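Local coordinates for protease (Penicillium cyclopium, PDB 5Z6O), which cleaves peptide bonds as a subtilisin-type serine protease and probably digests proteins such as casein, gelatin and type IV collagen, at residues 183-188 and 195-200; 14-19 and 206-211. All blocks are in the same frame, centred on the assembly; numbering follows the deposited sequence.

Interaction 1: residues 183-188 and 195-200; sequences TIAAST and SFTNFG
Thr197 fastens its loop to the strand through one short polar relay. Its hydroxyl OG1 accepts the backbone N-H of Ala186, N to OG1 3.1 Å and nearly straight at 165°, and donates in turn to the carbonyl of the next residue: OG1 to Asn198 O is 3.0 Å, on a lone pair in the carbonyl plane. OG1 reaches both because it stands opposite the threonine's own backbone N and beside its carbonyl carbon (chi1 -169°), which turns it toward Asn198 O. The Ala186 N-H lies roughly on the side where Ile184 pairs with Val161 and Ala163, and takes a hydroxyl here rather than a strand carbonyl. A valine in place of Thr197 would probably leave the buried Ala186 N-H and Asn198 O without this partner and let the loop drift from the strand.

Van der Waals contacts flank that pair of bonds: the methyl of Ala185 rests 3.4 Å (CB to OG1) from the Thr197 hydroxyl, with Asn198 O also near it. The apolar pair is on the other flank, where Phe196 CE1 comes to 3.8 Å from Ala186 CB, which meets the ring obliquely. With only methyls on the strand here, the loop can probably lie this close.

Beyond the contact, the Asn198 amide is held at both ends, ND2 on Ala163 O and OD1 on the N-H groups of Glu166 and Gln168, while Thr227 of helix 227-245 touches both Ala186 and Thr197. Such a loop, folded back on strand 182-187 of the parallel sheet, belongs to the subtilisin alpha/beta fold, and Phe196 brings it against Asn165 of the inhibitor pocket.

Interaction 2: residues 14-19 and 206-211; sequences SRISSK and YAPGKD
Ile16 and Pro208 meet through their aliphatic carbons: CG2 of Ile16 sits 4.0 Å from CD of Pro208, with CG of the same ring only slightly farther. The two side chains cross at about a right angle, and the CG2 methyl rests against the CD-CG side of the pyrrolidine. That methyl lies beside the isoleucine's backbone N, because CG1 has taken the place between N and the carbonyl carbon (chi1 64°). Arg15 adds a looser touch through the base of its side chain, CB to Pro208 CG at 4.3 Å.

The rest of the arginine turns away from the proline. Its NE forms a salt bridge with Asp191 OD1, and at the edge of the guanidinium, in its plane, NH2 makes a weak, bent bond to Ser18 O, 2.8 Å long with an angle of only 125°. With the charged end held there, it is the aliphatic root of the arginine that meets the proline. Backbone bonds hold the chain around Ile16 as well: Ser18 N reaches Arg15 O at 3.3 Å, and Ile16 pairs with Asn278.

On the opposing segment, Ala207 is fixed by backbone bonds to Ala185 and Ser187 of the neighbouring strand, and Pro208, which has no N-H to give, follows directly. His233 of helix 227-245 also touches the proline, as Tyr26 does the isoleucine. Farther along, Lys210 O takes the indole N-H of Trp11, a direct polar tie to helix 11-16, and Lys210 NZ makes a salt bridge with Asp211 OD2, approaching from above the carboxylate plane.

No hydrogen bond joins 14-19 to 206-211. Their meeting is a small, buried, purely van der Waals touch; it carries no directional bond of its own, and its geometry is probably set by the anchors and neighbours around it.

In the fold
Interaction 1 is nested in the chain loop closed by interaction 2, and the two touch at the edge of the parallel sheet, where strand 205-208 pairs with 182-187. Ser187 N lies 2.9 Å from Ala207 O, and Ala185 O the same distance from Ala207 N, probable hydrogen bonds that couple the segments directly; the centres are 13 Å apart. The loop joining the two segments of interaction 1 carries Asp191, the salt-bridge partner of Arg15, an indirect link to interaction 2. Interaction 1 sits nearer the catalytic centre: the Phe196 side chain is about 6 Å from the bound phenylmethanesulfonic acid and about 8 Å from the Ser228 side chain, whereas that of Pro208 is about 13 Å from the inhibitor and about 12 Å from Ser228.

Interaction 1: residues 183-188 and 195-200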
loop_
_atom_site.group_PDB
_atom_site.type_symbol
_atom_site.label_atom_id
_atom_site.label_comp_id
_atom_site.label_asym_id
_atom_site.label_seq_id
_atom_site.Cartn_x
_atom_site.Cartn_y
_atom_site.Cartn_z
ATOM N N THR A 183 -0.352 -8.414 -5.145
ATOM C CA THR A 183 -1.177 -7.606 -6.042
ATOM C C THR A 183 -2.580 -7.451 -5.457
ATOM O O THR A 183 -3.239 -8.461 -5.154
ATOM C CB THR A 183 -1.261 -8.292 -7.404
ATOM O OG1 THR A 183 0.057 -8.398 -7.957
ATOM C CG2 THR A 183 -2.136 -7.519 -8.351
ATOM N N ILE A 184 -3.056 -6.199 -5.346
ATOM C CA ILE A 184 -4.179 -5.880 -4.457
ATOM C C ILE A 184 -5.333 -5.306 -5.279
ATOM O O ILE A 184 -5.167 -4.305 -5.982
ATOM C CB ILE A 184 -3.770 -4.880 -3.356
ATOM C CG1 ILE A 184 -2.451 -5.279 -2.677
ATOM C CG2 ILE A 184 -4.887 -4.739 -2.335
ATOM C CD1 ILE A 184 -2.482 -6.739 -2.167
ATOM N N ALA A 185 -6.511 -5.914 -5.159
ATOM C CA ALA A 185 -7.729 -5.400 -5.769
ATOM C C ALA A 185 -8.522 -4.582 -4.757
ATOM O O ALA A 185 -8.258 -4.618 -3.548
ATOM C CB ALA A 185 -8.582 -6.556 -6.325
ATOM N N ALA A 186 -9.481 -3.805 -5.264
ATOM C CA ALA A 186 -10.173 -2.802 -4.456
ATOM C C ALA A 186 -11.574 -3.260 -4.053
ATOM O O ALA A 186 -12.360 -3.681 -4.909
ATOM C CB ALA A 186 -10.276 -1.488 -5.218
ATOM N N SER A 187 -11.909 -3.120 -2.762
ATOM C CA SER A 187 -13.238 -3.479 -2.271
ATOM C C SER A 187 -14.008 -2.229 -1.864
ATOM O O SER A 187 -13.427 -1.156 -1.693
ATOM C CB SER A 187 -13.139 -4.443 -1.073
ATOM O OG SER A 187 -12.640 -3.801 0.101
ATOM N N THR A 188 -15.334 -2.383 -1.660
ATOM C CA THR A 188 -16.191 -1.269 -1.261
ATOM C C THR A 188 -16.672 -1.478 0.167
ATOM O O THR A 188 -16.499 -2.548 0.744
ATOM C CB THR A 188 -17.418 -1.160 -2.167
ATOM O OG1 THR A 188 -18.257 -2.329 -1.939
ATOM C CG2 THR A 188 -16.986 -1.117 -3.628
ATOM N N SER A 195 -16.315 -1.552 -8.946
ATOM C CA SER A 195 -16.611 -1.775 -10.365
ATOM C C SER A 195 -15.383 -1.585 -11.251
ATOM O O SER A 195 -15.275 -2.219 -12.307
ATOM C CB SER A 195 -17.725 -0.829 -10.816
ATOM O OG SER A 195 -17.380 0.515 -10.551
ATOM N N PHE A 196 -14.468 -0.698 -10.865
ATOM C CA PHE A 196 -13.301 -0.409 -11.690
ATOM C C PHE A 196 -12.147 -1.381 -11.492
ATOM O O PHE A 196 -11.177 -1.301 -12.244
ATOM C CB PHE A 196 -12.788 1.005 -11.385
ATOM C CG PHE A 196 -12.548 1.247 -9.915
ATOM C CD1 PHE A 196 -11.376 0.782 -9.309
ATOM C CD2 PHE A 196 -13.502 1.905 -9.122
ATOM C CE1 PHE A 196 -11.161 0.968 -7.945
ATOM C CE2 PHE A 196 -13.284 2.129 -7.748
ATOM C CZ PHE A 196 -12.089 1.644 -7.155
ATOM N N THR A 197 -12.178 -2.262 -10.494
ATOM C CA THR A 197 -10.947 -2.970 -10.141
ATOM C C THR A 197 -10.570 -4.012 -11.182
ATOM O O THR A 197 -11.429 -4.695 -11.743
ATOM C CB THR A 197 -11.040 -3.629 -8.744
ATOM O OG1 THR A 197 -9.726 -4.072 -8.355
ATOM C CG2 THR A 197 -11.974 -4.848 -8.752
ATOM N N ASN A 198 -9.269 -4.120 -11.441
ATOM C CA ASN A 198 -8.758 -5.266 -12.173
ATOM C C ASN A 198 -8.883 -6.498 -11.291
ATOM O O ASN A 198 -9.039 -6.391 -10.073
ATOM C CB ASN A 198 -7.302 -5.042 -12.600
ATOM C CG ASN A 198 -7.165 -4.092 -13.791
ATOM O OD1 ASN A 198 -8.140 -3.583 -14.328
ATOM N ND2 ASN A 198 -5.937 -3.835 -14.184
ATOM N N PHE A 199 -8.839 -7.679 -11.918
ATOM C CA PHE A 199 -9.160 -8.935 -11.237
ATOM C C PHE A 199 -8.325 -10.044 -11.858
ATOM O O PHE A 199 -7.378 -9.794 -12.616
ATOM C CB PHE A 199 -10.666 -9.259 -11.345
ATOM C CG PHE A 199 -11.182 -9.167 -12.752
ATOM C CD1 PHE A 199 -11.007 -10.231 -13.651
ATOM C CD2 PHE A 199 -11.793 -7.999 -13.197
ATOM C CE1 PHE A 199 -11.453 -10.122 -14.962
ATOM C CE2 PHE A 199 -12.246 -7.894 -14.499
ATOM C CZ PHE A 199 -12.068 -8.950 -15.378
ATOM N N GLY A 200 -8.672 -11.281 -11.532
ATOM C CA GLY A 200 -8.030 -12.435 -12.130
ATOM C C GLY A 200 -7.139 -13.151 -11.144
ATOM O O GLY A 200 -7.013 -12.781 -9.977
#

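Interaction 2: residues 14-19 and 206-211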
loop_
_atom_site.group_PDB
_atom_site.type_symbol
_atom_site.label_atom_id
_atom_site.label_comp_id
_atom_site.label_asym_id
_atom_site.label_seq_id
_atom_site.Cartn_x
_atom_site.Cartn_y
_atom_site.Cartn_z
ATOM N N SER A 14 -11.270 0.770 9.904
ATOM C CA SER A 14 -12.053 -0.063 10.802
ATOM C C SER A 14 -12.447 -1.373 10.145
ATOM O O SER A 14 -12.623 -2.370 10.845
ATOM C CB SER A 14 -13.288 0.697 11.283
ATOM O OG SER A 14 -13.837 1.433 10.220
ATOM N N ARG A 15 -12.527 -1.417 8.805
ATOM C CA ARG A 15 -12.866 -2.675 8.144
ATOM C C ARG A 15 -11.790 -3.718 8.370
ATOM O O ARG A 15 -12.105 -4.901 8.530
ATOM C CB ARG A 15 -13.059 -2.458 6.641
ATOM C CG ARG A 15 -13.589 -3.716 5.891
ATOM C CD ARG A 15 -14.968 -4.072 6.406
ATOM N NE ARG A 15 -15.444 -5.388 5.946
ATOM C CZ ARG A 15 -15.186 -6.533 6.572
ATOM N NH1 ARG A 15 -15.716 -7.664 6.115
ATOM N NH2 ARG A 15 -14.437 -6.546 7.680
ATOM N N ILE A 16 -10.511 -3.312 8.312
ATOM C CA ILE A 16 -9.464 -4.344 8.313
ATOM C C ILE A 16 -9.203 -4.932 9.692
ATOM O O ILE A 16 -8.456 -5.915 9.794
ATOM C CB ILE A 16 -8.130 -3.836 7.743
ATOM C CG1 ILE A 16 -7.577 -2.723 8.630
ATOM C CG2 ILE A 16 -8.346 -3.398 6.307
ATOM C CD1 ILE A 16 -6.083 -2.408 8.451
ATOM N N SER A 17 -9.796 -4.379 10.761
ATOM C CA SER A 17 -9.670 -4.976 12.085
ATOM C C SER A 17 -10.957 -5.636 12.543
ATOM O O SER A 17 -11.091 -5.965 13.720
ATOM C CB SER A 17 -9.191 -3.965 13.142
ATOM O OG SER A 17 -10.014 -2.811 13.233
ATOM N N SER A 18 -11.857 -5.912 11.620
ATOM C CA SER A 18 -13.165 -6.449 11.954
ATOM C C SER A 18 -13.470 -7.632 11.048
ATOM O O SER A 18 -13.090 -7.637 9.878
ATOM C CB SER A 18 -14.247 -5.381 11.781
ATOM O OG SER A 18 -15.489 -5.956 12.108
ATOM N N LYS A 19 -14.122 -8.667 11.591
ATOM C CA LYS A 19 -14.472 -9.749 10.691
ATOM C C LYS A 19 -15.708 -9.419 9.881
ATOM O O LYS A 19 -15.857 -9.938 8.776
ATOM C CB LYS A 19 -14.683 -11.055 11.477
ATOM C CG LYS A 19 -13.415 -11.544 12.135
ATOM C CD LYS A 19 -13.632 -12.851 12.876
ATOM C CE LYS A 19 -12.359 -13.313 13.566
ATOM N NZ LYS A 19 -12.560 -14.632 14.237
ATOM N N TYR A 206 -8.084 -8.622 -1.740
ATOM C CA TYR A 206 -8.773 -7.333 -1.760
ATOM C C TYR A 206 -8.391 -6.520 -0.538
ATOM O O TYR A 206 -8.118 -7.071 0.533
ATOM C CB TYR A 206 -10.317 -7.497 -1.736
ATOM C CG TYR A 206 -10.914 -7.844 -3.095
ATOM C CD1 TYR A 206 -10.862 -9.164 -3.603
ATOM C CD2 TYR A 206 -11.509 -6.841 -3.880
ATOM C CE1 TYR A 206 -11.393 -9.457 -4.884
ATOM C CE2 TYR A 206 -12.052 -7.123 -5.143
ATOM C CZ TYR A 206 -11.996 -8.418 -5.627
ATOM O OH TYR A 206 -12.553 -8.633 -6.866
ATOM N N ALA A 207 -8.461 -5.195 -0.694
ATOM C CA ALA A 207 -8.384 -4.290 0.442
ATOM C C ALA A 207 -9.258 -3.103 0.121
ATOM O O ALA A 207 -9.566 -2.867 -1.056
ATOM C CB ALA A 207 -6.936 -3.841 0.706
ATOM N N PRO A 208 -9.650 -2.320 1.126
ATOM C CA PRO A 208 -10.578 -1.205 0.894
ATOM C C PRO A 208 -10.015 -0.231 -0.121
ATOM O O PRO A 208 -8.873 0.223 0.002
ATOM C CB PRO A 208 -10.702 -0.560 2.279
ATOM C CG PRO A 208 -10.586 -1.726 3.212
ATOM C CD PRO A 208 -9.486 -2.599 2.570
ATOM N N GLY A 209 -10.839 0.110 -1.114
ATOM C CA GLY A 209 -10.317 0.905 -2.206
ATOM C C GLY A 209 -11.273 1.929 -2.740
ATOM O O GLY A 209 -10.902 2.683 -3.637
ATOM N N LYS A 210 -12.509 1.966 -2.245
ATOM C CA LYS A 210 -13.466 2.960 -2.727
ATOM C C LYS A 210 -13.815 3.904 -1.602
ATOM O O LYS A 210 -14.139 3.458 -0.482
ATOM C CB LYS A 210 -14.738 2.295 -3.268
ATOM C CG LYS A 210 -15.809 3.332 -3.693
ATOM C CD LYS A 210 -17.004 2.637 -4.362
ATOM C CE LYS A 210 -17.997 3.675 -4.903
ATOM N NZ LYS A 210 -18.875 4.127 -3.815
ATOM N N ASP A 211 -13.735 5.213 -1.892
ATOM C CA ASP A 211 -14.026 6.280 -0.926
ATOM C C ASP A 211 -13.162 6.147 0.323
ATOM O O ASP A 211 -13.658 6.028 1.447
ATOM C CB ASP A 211 -15.528 6.345 -0.564
ATOM C CG ASP A 211 -16.383 6.681 -1.776
ATOM O OD1 ASP A 211 -15.938 7.484 -2.604
ATOM O OD2 ASP A 211 -17.473 6.127 -1.933
#